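Local coordinates for conserved domain protein (Porphyromonas gingivalis, PDB 3PNN), which is probably a cytoplasmic glycosyltransferase with a Rossmann-like alpha/beta/alpha fold that forms glycosidic linkages, at residues N237-G240 against Q241-K244. Residues are numbered along the deposited sequence; the frame is centred on the assembly and turned at random.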
ATOM      1  N   ASN A 237      15.908 -18.318   1.489  1.00 46.16           N
ATOM      2  CA  ASN A 237      17.009 -19.167   1.058  1.00 54.20           C
ATOM      3  C   ASN A 237      18.123 -18.392   0.355  1.00 54.53           C
ATOM      4  O   ASN A 237      19.294 -18.713   0.512  1.00 55.44           O
ATOM      5  CB  ASN A 237      16.504 -20.307   0.171  1.00 52.70           C
ATOM      6  CG  ASN A 237      15.913 -21.445   0.976  1.00 53.93           C
ATOM      7  OD1 ASN A 237      16.355 -21.719   2.093  1.00 59.36           O
ATOM      8  ND2 ASN A 237      14.913 -22.113   0.416  1.00 52.11           N
ATOM      9  N   ALA A 238      17.754 -17.370  -0.409  1.00 57.23           N
ATOM     10  CA  ALA A 238      18.723 -16.635  -1.217  1.00 59.28           C
ATOM     11  C   ALA A 238      19.336 -15.442  -0.490  1.00 60.04           C
ATOM     12  O   ALA A 238      20.521 -15.146  -0.669  1.00 54.03           O
ATOM     13  CB  ALA A 238      18.090 -16.184  -2.521  1.00 58.49           C
ATOM     14  N   HIS A 239      18.535 -14.776   0.335  1.00 53.16           N
ATOM     15  CA  HIS A 239      18.919 -13.498   0.926  1.00 52.61           C
ATOM     16  C   HIS A 239      18.632 -13.432   2.423  1.00 50.93           C
ATOM     17  O   HIS A 239      18.732 -12.367   3.035  1.00 52.44           O
ATOM     18  CB  HIS A 239      18.180 -12.347   0.223  1.00 50.93           C
ATOM     19  CG  HIS A 239      18.195 -12.445  -1.270  1.00 54.75           C
ATOM     20  ND1 HIS A 239      19.334 -12.239  -2.019  1.00 61.79           N
ATOM     21  CD2 HIS A 239      17.211 -12.733  -2.157  1.00 53.42           C
ATOM     22  CE1 HIS A 239      19.052 -12.396  -3.300  1.00 59.92           C
ATOM     23  NE2 HIS A 239      17.770 -12.697  -3.411  1.00 56.92           N
ATOM     24  N   GLY A 240      18.277 -14.568   3.012  1.00 49.31           N
ATOM     25  CA  GLY A 240      17.883 -14.601   4.410  1.00 50.74           C
ATOM     26  C   GLY A 240      18.976 -14.208   5.392  1.00 58.59           C
ATOM     27  O   GLY A 240      18.690 -13.736   6.493  1.00 57.43           O
ATOM     28  N   GLN A 241      20.230 -14.407   5.005  1.00 56.53           N
ATOM     29  CA  GLN A 241      21.344 -14.080   5.894  1.00 61.89           C
ATOM     30  C   GLN A 241      21.835 -12.647   5.705  1.00 64.89           C
ATOM     31  O   GLN A 241      22.675 -12.166   6.464  1.00 73.17           O
ATOM     32  CB  GLN A 241      22.496 -15.072   5.712  1.00 63.28           C
ATOM     33  CG  GLN A 241      22.163 -16.480   6.173  1.00 69.12           C
ATOM     34  CD  GLN A 241      21.746 -16.535   7.633  1.00 75.68           C
ATOM     35  OE1 GLN A 241      22.544 -16.258   8.534  1.00 76.75           O
ATOM     36  NE2 GLN A 241      20.492 -16.899   7.876  1.00 78.15           N
ATOM     37  N   GLU A 242      21.307 -11.964   4.694  1.00 63.19           N
ATOM     38  CA  GLU A 242      21.673 -10.573   4.451  1.00 60.67           C
ATOM     39  C   GLU A 242      21.002  -9.635   5.461  1.00 64.47           C
ATOM     40  O   GLU A 242      19.872  -9.877   5.897  1.00 62.70           O
ATOM     41  CB  GLU A 242      21.347 -10.178   3.009  1.00 56.69           C
ATOM     42  CG  GLU A 242      22.109 -10.998   1.977  1.00 66.03           C
ATOM     43  CD  GLU A 242      21.583 -10.801   0.568  1.00 72.00           C
ATOM     44  OE1 GLU A 242      20.858  -9.810   0.334  1.00 69.01           O
ATOM     45  OE2 GLU A 242      21.894 -11.639  -0.306  1.00 74.75           O
ATOM     46  N   PRO A 243      21.711  -8.565   5.847  1.00 66.09           N
ATOM     47  CA  PRO A 243      21.262  -7.666   6.915  1.00 63.98           C
ATOM     48  C   PRO A 243      20.096  -6.774   6.501  1.00 59.18           C
ATOM     49  O   PRO A 243      19.249  -6.462   7.343  1.00 60.84           O
ATOM     50  CB  PRO A 243      22.499  -6.795   7.188  1.00 61.65           C
ATOM     51  CG  PRO A 243      23.633  -7.481   6.499  1.00 68.53           C
ATOM     52  CD  PRO A 243      23.034  -8.182   5.336  1.00 70.21           C
ATOM     53  N   LYS A 244      20.056  -6.363   5.236  1.00 56.91           N
ATOM     54  CA  LYS A 244      19.079  -5.363   4.801  1.00 56.95           C
ATOM     55  C   LYS A 244      18.178  -5.802   3.636  1.00 54.55           C
ATOM     56  O   LYS A 244      17.468  -4.981   3.044  1.00 49.20           O
ATOM     57  CB  LYS A 244      19.792  -4.052   4.461  1.00 65.13           C
ATOM     58  CG  LYS A 244      20.800  -3.629   5.523  1.00 75.30           C
ATOM     59  CD  LYS A 244      21.511  -2.333   5.171  1.00 83.61           C
ATOM     60  CE  LYS A 244      20.716  -1.117   5.616  1.00 86.97           C
ATOM     61  NZ  LYS A 244      21.554   0.118   5.613  1.00 88.14           N
TER
HETATM   62  O   HOH W   1      21.539 -15.011   2.404  1.00 59.69           O
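The side chains of H239 and E242 run out in the same direction from the two ends of a type I beta turn, a local example of how such a turn can bring together two side chains three residues apart. The turn runs from H239 to E242 and is closed by E242 N, which donates to H239 O at 3.1 Å. A second, side-chain bond spans the same pair: H239 ND1 donates to E242 OE2 over 3.1 Å, with a fairly straight N-H...O angle of 163°. The acceptor lies almost exactly in the imidazole plane, at the ring edge, whereas the nitrogen reaches OE2 from above the carboxylate plane, the two flat groups being turned 69° against each other. Both CG atoms sit anti to their own carbonyl carbon, and the extended end of E242 (chi2 168°) carries its carboxylate back alongside the ring. E242 OE1 also comes within 3.7 Å of H239 CB. Toward the rim of one imidazole face lies A238 CB, 3.5 Å above the plane. A water bridges the backbone at the turn, donating to A238 O and accepting from Q241 N at 3.0 Å. H239 O is gripped twice, since S245 OG also bonds to it. At the protein surface, this turn leads out of helix 223-239 into the loop before helix 249-259, with Q241 resting on P94 of another loop.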